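Local coordinates for protein trichosurin (Trichosurus vulpecula, PDB 2RA6) that probably binds and carries small hydrophobic molecules in the beta barrel of a secreted milk whey lipocalin, here occupied by 4-ethylphenol, at residues B[35-40]-B[119-124]; B[45-50]-B[91-96]; B[110-115]-B[127-132]; B[30-35]-B[157-162]. The protein carries 1 engineered substitution. All blocks are in the same frame, centred on the assembly; numbering follows the deposited sequence.

Contact 1: B[35-40]-B[119-124]; sequences SSDRSL and DGKVNV. With ZN (zinc ion), chain L.
Ser36 and Val124 are joined by two hydrogen bonds that run in opposite directions. The backbone N of Ser36 donates to Val124 O at 3.0 Å, and the N-H of Val124 returns a nearly straight bond to Ser36 OG (2.9 Å, 167°). The same hydroxyl hands its proton to Asn123 OD1 at 2.7 Å, in the carbonyl plane and on a lone pair, so OG accepts from the Val124 N-H and donates to the Asn123 side chain. Its torsion explains this: OG stands between the backbone N and the carbonyl carbon (chi1 49°), turned to the strand. One residue earlier, Ser35 OG accepts from the backbone N of Asp37, which makes an ST turn where strand 29-35 ends.

A water bridges the two charged side chains, and Asp37 also binds zinc. Asp37 OD2 holds the zinc ion at 2.0 Å and accepts from the water, which in turn takes protons from Lys121 NZ and Asn123 ND2. Lys121 NZ itself stays 4.0 Å from Asp37 OD2. The other carboxylate oxygen, OD1, is met from above its plane by Ser39 OG at 2.7 Å.

Apolar contact is slight: Leu40 CD1 lies 3.8 Å from Asn123 CB. Ser36 OG and the water engage both ends of the Asn123 amide, which probably fixes its rotation, while zinc, water and the nearby ammonium group probably favour a charged Asp37 carboxylate.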
loop_
_atom_site.group_PDB
_atom_site.type_symbol
_atom_site.label_atom_id
_atom_site.label_comp_id
_atom_site.label_asym_id
_atom_site.label_seq_id
_atom_site.Cartn_x
_atom_site.Cartn_y
_atom_site.Cartn_z
ATOM N N SER B 35 6.184 -11.393 -3.418
ATOM C CA SER B 35 6.177 -10.786 -2.100
ATOM C C SER B 35 7.521 -10.237 -1.702
ATOM O O SER B 35 8.557 -10.684 -2.190
ATOM C CB SER B 35 5.740 -11.807 -1.049
ATOM O OG SER B 35 5.709 -11.229 0.252
ATOM N N SER B 36 7.479 -9.264 -0.802
ATOM C CA SER B 36 8.686 -8.655 -0.275
ATOM C C SER B 36 9.378 -9.682 0.626
ATOM O O SER B 36 10.582 -9.594 0.866
ATOM C CB SER B 36 8.327 -7.387 0.510
ATOM O OG SER B 36 7.275 -7.629 1.423
ATOM N N ASP B 37 8.612 -10.654 1.116
ATOM C CA ASP B 37 9.149 -11.722 1.959
ATOM C C ASP B 37 8.739 -13.043 1.315
ATOM O O ASP B 37 7.590 -13.477 1.446
ATOM C CB ASP B 37 8.574 -11.640 3.374
ATOM C CG ASP B 37 9.267 -12.591 4.341
ATOM O OD1 ASP B 37 9.600 -13.719 3.932
ATOM O OD2 ASP B 37 9.464 -12.199 5.508
ATOM N N ARG B 38 9.677 -13.686 0.626
ATOM C CA ARG B 38 9.383 -14.934 -0.067
ATOM C C ARG B 38 8.809 -16.042 0.806
ATOM O O ARG B 38 8.019 -16.854 0.329
ATOM C CB ARG B 38 10.626 -15.452 -0.802
ATOM C CG ARG B 38 10.319 -16.619 -1.735
ATOM C CD ARG B 38 11.249 -16.647 -2.938
ATOM N NE ARG B 38 12.640 -16.906 -2.583
ATOM C CZ ARG B 38 13.146 -18.115 -2.363
ATOM N NH1 ARG B 38 12.375 -19.188 -2.462
ATOM N NH2 ARG B 38 14.429 -18.249 -2.048
ATOM N N SER B 39 9.192 -16.087 2.080
ATOM C CA SER B 39 8.680 -17.134 2.959
ATOM C C SER B 39 7.160 -17.068 3.059
ATOM O O SER B 39 6.503 -18.076 3.308
ATOM C CB SER B 39 9.296 -17.025 4.362
ATOM O OG SER B 39 8.704 -15.981 5.113
ATOM N N LEU B 40 6.598 -15.882 2.851
ATOM C CA LEU B 40 5.153 -15.710 2.929
ATOM C C LEU B 40 4.399 -16.450 1.834
ATOM O O LEU B 40 3.242 -16.825 2.028
ATOM C CB LEU B 40 4.785 -14.230 2.849
ATOM C CG LEU B 40 5.223 -13.349 4.020
ATOM C CD1 LEU B 40 4.828 -11.907 3.729
ATOM C CD2 LEU B 40 4.569 -13.839 5.307
ATOM N N ASP B 119 2.535 -7.969 13.309
ATOM C CA ASP B 119 3.426 -7.670 14.427
ATOM C C ASP B 119 4.220 -6.387 14.193
ATOM O O ASP B 119 5.425 -6.330 14.445
ATOM C CB ASP B 119 4.395 -8.835 14.679
ATOM C CG ASP B 119 3.682 -10.125 15.042
ATOM O OD1 ASP B 119 2.602 -10.059 15.669
ATOM O OD2 ASP B 119 4.211 -11.208 14.712
ATOM N N GLY B 120 3.533 -5.361 13.696
ATOM C CA GLY B 120 4.173 -4.078 13.452
ATOM C C GLY B 120 5.054 -3.987 12.219
ATOM O O GLY B 120 5.666 -2.945 11.968
ATOM N N LYS B 121 5.124 -5.068 11.449
ATOM C CA LYS B 121 5.941 -5.087 10.241
ATOM C C LYS B 121 5.057 -5.063 9.005
ATOM O O LYS B 121 3.992 -5.681 8.983
ATOM C CB LYS B 121 6.824 -6.336 10.194
ATOM C CG LYS B 121 7.759 -6.356 8.994
ATOM C CD LYS B 121 8.611 -7.612 8.951
ATOM C CE LYS B 121 9.496 -7.620 7.715
ATOM N NZ LYS B 121 10.326 -8.855 7.622
ATOM N N VAL B 122 5.504 -4.351 7.980
ATOM C CA VAL B 122 4.745 -4.262 6.742
ATOM C C VAL B 122 5.365 -5.113 5.648
ATOM O O VAL B 122 6.590 -5.138 5.470
ATOM C CB VAL B 122 4.689 -2.813 6.210
ATOM C CG1 VAL B 122 3.771 -2.745 5.001
ATOM C CG2 VAL B 122 4.227 -1.866 7.298
ATOM N N ASN B 123 4.517 -5.831 4.925
ATOM C CA ASN B 123 4.984 -6.625 3.802
ATOM C C ASN B 123 4.011 -6.447 2.674
ATOM O O ASN B 123 2.854 -6.094 2.887
ATOM C CB ASN B 123 5.091 -8.104 4.151
ATOM C CG ASN B 123 6.462 -8.464 4.688
ATOM O OD1 ASN B 123 7.486 -8.336 3.994
ATOM N ND2 ASN B 123 6.494 -8.910 5.919
ATOM N N VAL B 124 4.490 -6.658 1.462
ATOM C CA VAL B 124 3.616 -6.544 0.319
ATOM C C VAL B 124 3.539 -7.906 -0.346
ATOM O O VAL B 124 4.543 -8.600 -0.516
ATOM C CB VAL B 124 4.126 -5.486 -0.688
ATOM C CG1 VAL B 124 5.474 -5.897 -1.257
ATOM C CG2 VAL B 124 3.105 -5.307 -1.807
HETATM ZN ZN ZN L . 10.191 -13.382 6.943
HETATM O O HOH W 1 8.145 -10.361 7.004
#

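Contact 2: B[45-50]-B[91-96]; sequences GPFRNF and LNYYGT. With IPA (isopropyl alcohol), chain R.
The Tyr94 ring carries Pro46 on one face, with CG 3.7 Å from the ring centroid and only 11° off the normal, a CH-pi contact over the middle of the ring. Tyr93 turns its edge to the face of Phe47 in a T-shaped pair, the planes at 88° and the centroids 5.7 Å apart. At another point of the Tyr93 edge, in the plane of the ring, lies Pro46 O. Tyr93 OH donates a short hydrogen bond to Pro46 O (2.6 Å) on a lone pair, in the carbonyl plane. A second donor to Pro46 O is Asn49 ND2 at 3.0 Å, tilted from that plane.

Pro46 and Phe47 are the central residues of a type I turn in the long loop that leads from the first strand of the lipocalin barrel to strand 49-57. This loop folds over the opening of the barrel and here meets the turn between strands 88-92 and 96-102. With CG anti to its carbonyl carbon (chi1 -78°), Phe47 sends its ring toward both tyrosines, and CE1 comes within 3.9 Å of Tyr94 CD2. Asn49 ND2 also donates to O2 of an isopropyl alcohol at 2.7 Å, probably from the crystallisation liquor, whose carbons lie against Phe47 and Tyr93.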
loop_
_atom_site.group_PDB
_atom_site.type_symbol
_atom_site.label_atom_id
_atom_site.label_comp_id
_atom_site.label_asym_id
_atom_site.label_seq_id
_atom_site.Cartn_x
_atom_site.Cartn_y
_atom_site.Cartn_z
ATOM N N GLY B 45 3.684 -21.132 3.705
ATOM C CA GLY B 45 3.591 -19.695 3.906
ATOM C C GLY B 45 2.151 -19.250 4.073
ATOM O O GLY B 45 1.261 -19.785 3.408
ATOM N N PRO B 46 1.885 -18.264 4.945
ATOM C CA PRO B 46 0.521 -17.783 5.168
ATOM C C PRO B 46 -0.189 -17.220 3.940
ATOM O O PRO B 46 -1.420 -17.182 3.899
ATOM C CB PRO B 46 0.696 -16.742 6.274
ATOM C CG PRO B 46 2.073 -16.225 6.038
ATOM C CD PRO B 46 2.851 -17.478 5.733
ATOM N N PHE B 47 0.571 -16.785 2.942
ATOM C CA PHE B 47 -0.053 -16.229 1.744
ATOM C C PHE B 47 0.021 -17.131 0.523
ATOM O O PHE B 47 -0.262 -16.696 -0.596
ATOM C CB PHE B 47 0.527 -14.853 1.418
ATOM C CG PHE B 47 -0.013 -13.755 2.286
ATOM C CD1 PHE B 47 0.600 -13.438 3.494
ATOM C CD2 PHE B 47 -1.151 -13.049 1.907
ATOM C CE1 PHE B 47 0.088 -12.432 4.313
ATOM C CE2 PHE B 47 -1.672 -12.041 2.716
ATOM C CZ PHE B 47 -1.051 -11.731 3.923
ATOM N N ARG B 48 0.398 -18.387 0.731
ATOM C CA ARG B 48 0.441 -19.322 -0.380
ATOM C C ARG B 48 -0.935 -19.967 -0.428
ATOM O O ARG B 48 -1.127 -21.113 -0.011
ATOM C CB ARG B 48 1.523 -20.390 -0.195
ATOM C CG ARG B 48 1.749 -21.213 -1.462
ATOM C CD ARG B 48 2.864 -22.235 -1.300
ATOM N NE ARG B 48 3.029 -23.048 -2.503
ATOM C CZ ARG B 48 3.695 -22.667 -3.588
ATOM N NH1 ARG B 48 4.281 -21.477 -3.636
ATOM N NH2 ARG B 48 3.772 -23.477 -4.639
ATOM N N ASN B 49 -1.895 -19.196 -0.923
ATOM C CA ASN B 49 -3.269 -19.654 -1.044
ATOM C C ASN B 49 -3.646 -19.535 -2.508
ATOM O O ASN B 49 -3.218 -18.609 -3.198
ATOM C CB ASN B 49 -4.195 -18.801 -0.177
ATOM C CG ASN B 49 -3.747 -18.754 1.271
ATOM O OD1 ASN B 49 -3.552 -19.794 1.905
ATOM N ND2 ASN B 49 -3.580 -17.547 1.798
ATOM N N PHE B 50 -4.443 -20.484 -2.975
ATOM C CA PHE B 50 -4.848 -20.530 -4.369
ATOM C C PHE B 50 -6.322 -20.202 -4.508
ATOM O O PHE B 50 -7.181 -20.969 -4.072
ATOM C CB PHE B 50 -4.554 -21.925 -4.902
ATOM C CG PHE B 50 -3.190 -22.423 -4.531
ATOM C CD1 PHE B 50 -2.058 -21.881 -5.124
ATOM C CD2 PHE B 50 -3.037 -23.405 -3.560
ATOM C CE1 PHE B 50 -0.782 -22.310 -4.757
ATOM C CE2 PHE B 50 -1.768 -23.844 -3.181
ATOM C CZ PHE B 50 -0.641 -23.294 -3.781
ATOM N N LEU B 91 -8.910 -6.436 4.966
ATOM C CA LEU B 91 -8.973 -7.865 5.245
ATOM C C LEU B 91 -8.255 -8.256 6.528
ATOM O O LEU B 91 -7.111 -7.867 6.749
ATOM C CB LEU B 91 -8.359 -8.656 4.084
ATOM C CG LEU B 91 -8.149 -10.156 4.330
ATOM C CD1 LEU B 91 -9.490 -10.872 4.343
ATOM C CD2 LEU B 91 -7.258 -10.741 3.250
ATOM N N ASN B 92 -8.938 -9.019 7.374
ATOM C CA ASN B 92 -8.343 -9.495 8.615
ATOM C C ASN B 92 -7.801 -10.893 8.338
ATOM O O ASN B 92 -8.566 -11.851 8.212
ATOM C CB ASN B 92 -9.392 -9.548 9.734
ATOM C CG ASN B 92 -8.860 -10.185 11.010
ATOM O OD1 ASN B 92 -7.745 -9.898 11.445
ATOM N ND2 ASN B 92 -9.667 -11.046 11.623
ATOM N N TYR B 93 -6.481 -10.992 8.213
ATOM C CA TYR B 93 -5.803 -12.256 7.944
ATOM C C TYR B 93 -4.313 -12.066 8.187
ATOM O O TYR B 93 -3.710 -11.143 7.639
ATOM C CB TYR B 93 -6.029 -12.687 6.496
ATOM C CG TYR B 93 -5.384 -14.013 6.170
ATOM C CD1 TYR B 93 -5.930 -15.210 6.641
ATOM C CD2 TYR B 93 -4.208 -14.074 5.423
ATOM C CE1 TYR B 93 -5.318 -16.435 6.376
ATOM C CE2 TYR B 93 -3.589 -15.291 5.154
ATOM C CZ TYR B 93 -4.150 -16.466 5.634
ATOM O OH TYR B 93 -3.546 -17.669 5.375
ATOM N N TYR B 94 -3.727 -12.938 9.003
ATOM C CA TYR B 94 -2.305 -12.844 9.339
ATOM C C TYR B 94 -2.026 -11.393 9.727
ATOM O O TYR B 94 -1.039 -10.787 9.294
ATOM C CB TYR B 94 -1.445 -13.233 8.137
ATOM C CG TYR B 94 -0.014 -13.564 8.500
ATOM C CD1 TYR B 94 0.284 -14.694 9.258
ATOM C CD2 TYR B 94 1.044 -12.762 8.066
ATOM C CE1 TYR B 94 1.598 -15.025 9.574
ATOM C CE2 TYR B 94 2.365 -13.083 8.377
ATOM C CZ TYR B 94 2.630 -14.219 9.130
ATOM O OH TYR B 94 3.930 -14.561 9.421
ATOM N N GLY B 95 -2.908 -10.855 10.563
ATOM C CA GLY B 95 -2.804 -9.473 10.984
ATOM C C GLY B 95 -3.872 -8.701 10.234
ATOM O O GLY B 95 -4.987 -9.200 10.051
ATOM N N THR B 96 -3.554 -7.488 9.801
ATOM C CA THR B 96 -4.512 -6.691 9.046
ATOM C C THR B 96 -3.929 -6.416 7.665
ATOM O O THR B 96 -2.712 -6.432 7.488
ATOM C CB THR B 96 -4.833 -5.347 9.749
ATOM O OG1 THR B 96 -3.649 -4.547 9.836
ATOM C CG2 THR B 96 -5.377 -5.596 11.151
HETATM C C1 IPA R . -5.000 -14.498 1.875
HETATM C C2 IPA R . -4.308 -14.320 0.572
HETATM C C3 IPA R . -5.546 -13.776 -0.060
HETATM O O2 IPA R . -3.823 -15.541 -0.022
#

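Contact 3: B[110-115]-B[127-132]. With ETY (4-ethylphenol), chain P.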
loop_
_atom_site.group_PDB
_atom_site.type_symbol
_atom_site.label_atom_id
_atom_site.label_comp_id
_atom_site.label_asym_id
_atom_site.label_seq_id
_atom_site.Cartn_x
_atom_site.Cartn_y
_atom_site.Cartn_z
ATOM N N ALA B 110 -6.979 -10.324 -12.865
ATOM C CA ALA B 110 -7.198 -9.481 -11.705
ATOM C C ALA B 110 -5.884 -9.413 -10.945
ATOM O O ALA B 110 -5.199 -10.426 -10.765
ATOM C CB ALA B 110 -8.284 -10.066 -10.812
ATOM N N LYS B 111 -5.525 -8.208 -10.521
ATOM C CA LYS B 111 -4.312 -8.007 -9.745
ATOM C C LYS B 111 -4.735 -7.510 -8.371
ATOM O O LYS B 111 -5.504 -6.556 -8.253
ATOM C CB LYS B 111 -3.421 -6.966 -10.425
ATOM C CG LYS B 111 -2.152 -6.631 -9.666
ATOM C CD LYS B 111 -1.371 -5.543 -10.395
ATOM C CE LYS B 111 -0.134 -5.127 -9.624
ATOM N NZ LYS B 111 0.603 -4.052 -10.347
ATOM N N PHE B 112 -4.260 -8.180 -7.332
ATOM C CA PHE B 112 -4.574 -7.765 -5.976
ATOM C C PHE B 112 -3.277 -7.542 -5.226
ATOM O O PHE B 112 -2.435 -8.438 -5.152
ATOM C CB PHE B 112 -5.397 -8.830 -5.252
ATOM C CG PHE B 112 -6.853 -8.825 -5.623
ATOM C CD1 PHE B 112 -7.732 -7.907 -5.049
ATOM C CD2 PHE B 112 -7.346 -9.741 -6.538
ATOM C CE1 PHE B 112 -9.085 -7.907 -5.382
ATOM C CE2 PHE B 112 -8.698 -9.748 -6.876
ATOM C CZ PHE B 112 -9.565 -8.830 -6.296
ATOM N N ILE B 113 -3.116 -6.340 -4.691
ATOM C CA ILE B 113 -1.929 -6.011 -3.917
ATOM C C ILE B 113 -2.344 -5.953 -2.459
ATOM O O ILE B 113 -3.264 -5.221 -2.089
ATOM C CB ILE B 113 -1.334 -4.647 -4.314
ATOM C CG1 ILE B 113 -1.002 -4.630 -5.807
ATOM C CG2 ILE B 113 -0.083 -4.368 -3.480
ATOM C CD1 ILE B 113 -0.004 -5.684 -6.238
ATOM N N PHE B 114 -1.667 -6.748 -1.641
ATOM C CA PHE B 114 -1.928 -6.800 -0.210
ATOM C C PHE B 114 -0.826 -6.101 0.552
ATOM O O PHE B 114 0.349 -6.415 0.371
ATOM C CB PHE B 114 -1.949 -8.245 0.286
ATOM C CG PHE B 114 -3.202 -8.984 -0.035
ATOM C CD1 PHE B 114 -4.125 -9.260 0.963
ATOM C CD2 PHE B 114 -3.470 -9.398 -1.331
ATOM C CE1 PHE B 114 -5.300 -9.940 0.674
ATOM C CE2 PHE B 114 -4.643 -10.079 -1.628
ATOM C CZ PHE B 114 -5.556 -10.348 -0.624
ATOM N N TYR B 115 -1.202 -5.148 1.387
ATOM C CA TYR B 115 -0.237 -4.486 2.246
ATOM C C TYR B 115 -0.592 -5.102 3.590
ATOM O O TYR B 115 -1.601 -4.750 4.207
ATOM C CB TYR B 115 -0.444 -2.971 2.241
ATOM C CG TYR B 115 0.028 -2.340 0.951
ATOM C CD1 TYR B 115 1.387 -2.327 0.623
ATOM C CD2 TYR B 115 -0.877 -1.808 0.035
ATOM C CE1 TYR B 115 1.830 -1.803 -0.587
ATOM C CE2 TYR B 115 -0.442 -1.280 -1.182
ATOM C CZ TYR B 115 0.913 -1.285 -1.480
ATOM O OH TYR B 115 1.357 -0.774 -2.679
ATOM N N ASN B 127 -0.762 -10.519 -5.992
ATOM C CA ASN B 127 -1.394 -11.700 -6.557
ATOM C C ASN B 127 -1.887 -11.415 -7.967
ATOM O O ASN B 127 -2.508 -10.385 -8.200
ATOM C CB ASN B 127 -2.610 -12.100 -5.709
ATOM C CG ASN B 127 -2.246 -12.507 -4.291
ATOM O OD1 ASN B 127 -2.330 -13.682 -3.936
ATOM N ND2 ASN B 127 -1.848 -11.538 -3.474
ATOM N N LEU B 128 -1.598 -12.316 -8.900
ATOM C CA LEU B 128 -2.085 -12.173 -10.269
ATOM C C LEU B 128 -3.010 -13.360 -10.529
ATOM O O LEU B 128 -2.581 -14.520 -10.487
ATOM C CB LEU B 128 -0.932 -12.182 -11.274
ATOM C CG LEU B 128 -1.351 -12.001 -12.741
ATOM C CD1 LEU B 128 -1.943 -10.625 -12.973
ATOM C CD2 LEU B 128 -0.127 -12.213 -13.646
ATOM N N PHE B 129 -4.286 -13.059 -10.779
ATOM C CA PHE B 129 -5.285 -14.094 -11.039
ATOM C C PHE B 129 -5.708 -14.120 -12.496
ATOM O O PHE B 129 -5.806 -13.072 -13.142
ATOM C CB PHE B 129 -6.566 -13.861 -10.235
ATOM C CG PHE B 129 -6.385 -13.851 -8.748
ATOM C CD1 PHE B 129 -5.295 -14.466 -8.140
ATOM C CD2 PHE B 129 -7.362 -13.277 -7.951
ATOM C CE1 PHE B 129 -5.191 -14.508 -6.751
ATOM C CE2 PHE B 129 -7.272 -13.313 -6.570
ATOM C CZ PHE B 129 -6.181 -13.932 -5.967
ATOM N N GLY B 130 -5.983 -15.321 -12.988
ATOM C CA GLY B 130 -6.437 -15.490 -14.358
ATOM C C GLY B 130 -7.733 -16.278 -14.387
ATOM O O GLY B 130 -8.090 -16.939 -13.405
ATOM N N ARG B 131 -8.454 -16.193 -15.505
ATOM C CA ARG B 131 -9.708 -16.934 -15.665
ATOM C C ARG B 131 -9.426 -18.422 -15.794
ATOM O O ARG B 131 -10.295 -19.259 -15.517
ATOM C CB ARG B 131 -10.467 -16.464 -16.912
ATOM C CG ARG B 131 -11.139 -15.118 -16.759
ATOM C CD ARG B 131 -12.054 -15.109 -15.552
ATOM N NE ARG B 131 -12.894 -13.920 -15.519
ATOM C CZ ARG B 131 -13.751 -13.640 -14.545
ATOM N NH1 ARG B 131 -13.881 -14.467 -13.515
ATOM N NH2 ARG B 131 -14.486 -12.534 -14.605
ATOM N N THR B 132 -8.210 -18.741 -16.234
ATOM C CA THR B 132 -7.766 -20.115 -16.397
ATOM C C THR B 132 -6.427 -20.252 -15.658
ATOM O O THR B 132 -5.887 -19.256 -15.155
ATOM C CB THR B 132 -7.612 -20.493 -17.896
ATOM O OG1 THR B 132 -6.494 -19.797 -18.462
ATOM C CG2 THR B 132 -8.877 -20.115 -18.675
HETATM C C8 ETY P . -7.138 -12.009 -3.329
HETATM C C7 ETY P . -8.103 -10.865 -3.001
HETATM C CG ETY P . -9.209 -11.255 -2.059
HETATM C C3 ETY P . -8.976 -11.364 -0.663
HETATM C C2 ETY P . -10.013 -11.729 0.222
HETATM C C5 ETY P . -10.521 -11.525 -2.550
HETATM C C6 ETY P . -11.566 -11.892 -1.672
HETATM C C1 ETY P . -11.303 -11.991 -0.286
HETATM O O1 ETY P . -12.310 -12.342 0.571
#
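Phe112 and Phe129 meet beside the ethyl group of 4-ethylphenol, CD2 of the first lying 3.6 Å from CE2 of the second. Their planes are inclined at 49°, neither stacked nor edge-to-face. The ligand's C7 sits over the centre of the Phe112 ring, 3.5 Å above its plane, while the methyl carbon C8 reaches the edge of Phe129, 3.4 Å from CZ. A chi1 of -79°, which sets CG opposite the carbonyl carbon, lays the Phe112 ring face under C7. Phe114 offers its edge too, with C8 in the plane of the ring. Replacing Phe112 by an alanine would probably strip the ethyl group of the face it rests on and take from Phe129 one of its neighbours.

On the same face of the sheet, Asn127 brings ND2 to 3.4 Å from Phe114 CD2. The backbone sets the spacing of the rings: Ala110 and Phe129, like Phe112 and Asn127, are antiparallel hydrogen-bonded pairs, the straightest bond being Phe129 N to Ala110 O (2.8 Å, 175°). Between them Lys111 and Leu128 form a non-hydrogen-bonded pair whose side chains leave by the other face of the sheet. Tyr101 meets Phe112 from strand 96-102, and Leu61 O and Gly63 N hold the ligand by hydrogen bonds. This is the hairpin of strands 109-118 and 121-130, an aromatic wall of the ligand cavity inside the lipocalin barrel.

Contact 4: B[30-35]-B[157-162]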
loop_
_atom_site.group_PDB
_atom_site.type_symbol
_atom_site.label_atom_id
_atom_site.label_comp_id
_atom_site.label_asym_id
_atom_site.label_seq_id
_atom_site.Cartn_x
_atom_site.Cartn_y
_atom_site.Cartn_z
ATOM N N THR B 30 -5.006 -18.696 -9.285
ATOM C CA THR B 30 -3.822 -17.926 -8.923
ATOM C C THR B 30 -2.756 -18.335 -9.938
ATOM O O THR B 30 -2.470 -19.519 -10.105
ATOM C CB THR B 30 -3.354 -18.256 -7.501
ATOM O OG1 THR B 30 -4.328 -17.786 -6.560
ATOM C CG2 THR B 30 -2.010 -17.590 -7.211
ATOM N N VAL B 31 -2.172 -17.350 -10.614
ATOM C CA VAL B 31 -1.168 -17.612 -11.637
ATOM C C VAL B 31 0.234 -17.197 -11.194
ATOM O O VAL B 31 1.200 -17.919 -11.432
ATOM C CB VAL B 31 -1.551 -16.888 -12.939
ATOM C CG1 VAL B 31 -0.519 -17.166 -14.023
ATOM C CG2 VAL B 31 -2.936 -17.365 -13.392
ATOM N N VAL B 32 0.337 -16.042 -10.542
ATOM C CA VAL B 32 1.627 -15.564 -10.053
ATOM C C VAL B 32 1.475 -14.948 -8.669
ATOM O O VAL B 32 0.491 -14.273 -8.382
ATOM C CB VAL B 32 2.249 -14.501 -10.995
ATOM C CG1 VAL B 32 3.694 -14.199 -10.559
ATOM C CG2 VAL B 32 2.243 -15.005 -12.436
ATOM N N LEU B 33 2.447 -15.220 -7.805
ATOM C CA LEU B 33 2.484 -14.675 -6.457
ATOM C C LEU B 33 3.835 -13.976 -6.356
ATOM O O LEU B 33 4.820 -14.429 -6.942
ATOM C CB LEU B 33 2.420 -15.796 -5.415
ATOM C CG LEU B 33 1.114 -16.582 -5.265
ATOM C CD1 LEU B 33 1.317 -17.740 -4.292
ATOM C CD2 LEU B 33 0.011 -15.660 -4.777
ATOM N N ALA B 34 3.879 -12.869 -5.632
ATOM C CA ALA B 34 5.128 -12.138 -5.456
ATOM C C ALA B 34 5.052 -11.477 -4.102
ATOM O O ALA B 34 3.980 -11.072 -3.657
ATOM C CB ALA B 34 5.301 -11.098 -6.555
ATOM N N SER B 35 6.184 -11.393 -3.418
ATOM C CA SER B 35 6.177 -10.786 -2.100
ATOM C C SER B 35 7.521 -10.237 -1.702
ATOM O O SER B 35 8.557 -10.684 -2.190
ATOM C CB SER B 35 5.740 -11.807 -1.049
ATOM O OG SER B 35 5.709 -11.229 0.252
ATOM N N ILE B 157 9.444 -13.772 -6.985
ATOM C CA ILE B 157 8.260 -13.950 -7.813
ATOM C C ILE B 157 8.103 -15.448 -8.044
ATOM O O ILE B 157 9.060 -16.131 -8.414
ATOM C CB ILE B 157 8.424 -13.258 -9.180
ATOM C CG1 ILE B 157 8.543 -11.748 -8.991
ATOM C CG2 ILE B 157 7.242 -13.607 -10.083
ATOM C CD1 ILE B 157 8.972 -11.004 -10.244
ATOM N N LEU B 158 6.903 -15.962 -7.807
ATOM C CA LEU B 158 6.634 -17.375 -8.012
ATOM C C LEU B 158 5.506 -17.550 -9.015
ATOM O O LEU B 158 4.358 -17.238 -8.720
ATOM C CB LEU B 158 6.247 -18.047 -6.696
ATOM C CG LEU B 158 7.309 -18.027 -5.594
ATOM C CD1 LEU B 158 6.771 -18.721 -4.350
ATOM C CD2 LEU B 158 8.569 -18.727 -6.094
ATOM N N ASP B 159 5.845 -18.031 -10.206
ATOM C CA ASP B 159 4.847 -18.278 -11.241
ATOM C C ASP B 159 4.375 -19.695 -10.938
ATOM O O ASP B 159 5.103 -20.653 -11.191
ATOM C CB ASP B 159 5.504 -18.239 -12.621
ATOM C CG ASP B 159 4.516 -18.461 -13.749
ATOM O OD1 ASP B 159 3.480 -19.114 -13.516
ATOM O OD2 ASP B 159 4.784 -17.994 -14.876
ATOM N N ILE B 160 3.176 -19.844 -10.391
ATOM C CA ILE B 160 2.713 -21.183 -10.054
ATOM C C ILE B 160 1.917 -21.873 -11.152
ATOM O O ILE B 160 1.393 -22.968 -10.947
ATOM C CB ILE B 160 1.879 -21.192 -8.767
ATOM C CG1 ILE B 160 0.605 -20.379 -8.971
ATOM C CG2 ILE B 160 2.709 -20.653 -7.604
ATOM C CD1 ILE B 160 -0.424 -20.595 -7.882
ATOM N N SER B 161 1.828 -21.240 -12.316
ATOM C CA SER B 161 1.103 -21.835 -13.433
ATOM C C SER B 161 1.880 -23.058 -13.901
ATOM O O SER B 161 1.335 -23.935 -14.568
ATOM C CB SER B 161 0.992 -20.842 -14.592
ATOM O OG SER B 161 2.262 -20.619 -15.183
ATOM N N GLU B 162 3.157 -23.105 -13.532
ATOM C CA GLU B 162 4.045 -24.194 -13.917
ATOM C C GLU B 162 4.293 -25.211 -12.810
ATOM O O GLU B 162 5.255 -25.975 -12.876
ATOM C CB GLU B 162 5.379 -23.613 -14.391
ATOM C CG GLU B 162 6.013 -22.651 -13.401
ATOM C CD GLU B 162 7.148 -21.850 -14.013
ATOM O OE1 GLU B 162 6.909 -21.165 -15.032
ATOM O OE2 GLU B 162 8.276 -21.895 -13.474
#
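Leu33 and Leu158 exchange two nearly straight backbone hydrogen bonds, Leu158 N to Leu33 O at 2.7 Å and Leu33 N to Leu158 O at 2.9 Å, as an antiparallel hydrogen-bonded pair. Beyond it Val31 O accepts from Ile160 N at 2.9 Å, a more bent bond at 133°, as the chain turns out of the strand. Asp159 shapes that turn: its OD1 takes the backbone N of Ser161 nearly along the C-O axis, an Asx turn, and Ser161 OG at 2.6 Å from the syn side, somewhat out of the carboxylate plane. OD2 has its own salt bridge to Lys140. A leucine in place of Asp159 would probably leave Lys140 without its mate and the N-H and hydroxyl of Ser161 without their shared acceptor.

On the face with Asp159, Val32 CG1 packs on Ile157 CG2 at 3.6 Å. Ile160 has CG1 between its backbone N and carbonyl carbon (chi1 64°), and from there CD1 presses on Thr30 CG2, a tight 3.5 Å. A classic beta bulge at Val31 and Val32 sets both opposite Leu128 of strand 121-130. Strand 29-35 is thus flanked by 121-130 and 157-159, while helix 137-148 lies against Val32 and Ile157 through Phe143 and Phe147.

The four contacts belong to one antiparallel lipocalin barrel. Contact 4 encloses the other three along the chain, and contact 3, about 10 Å from it between centres, is joined to it by backbone bonds from Leu128 to Val31 and Val32. Contact 1 shares Ser35 with contact 4 and strand 121-130 with contact 3, while Leu40 links it to Pro46 and Tyr94 of contact 2. Pocket and metal are separate: contact 3 touches 4-ethylphenol (the side chain of Tyr93 is about 7 Å from the ligand, that of Val124 about 12 Å), whereas Asp37 binds one zinc ion and another is about 11 Å from the Phe129 side chain. Leu91 CD2, 3.3 Å from Phe114 CE1, brings contact 2 against the pocket wall.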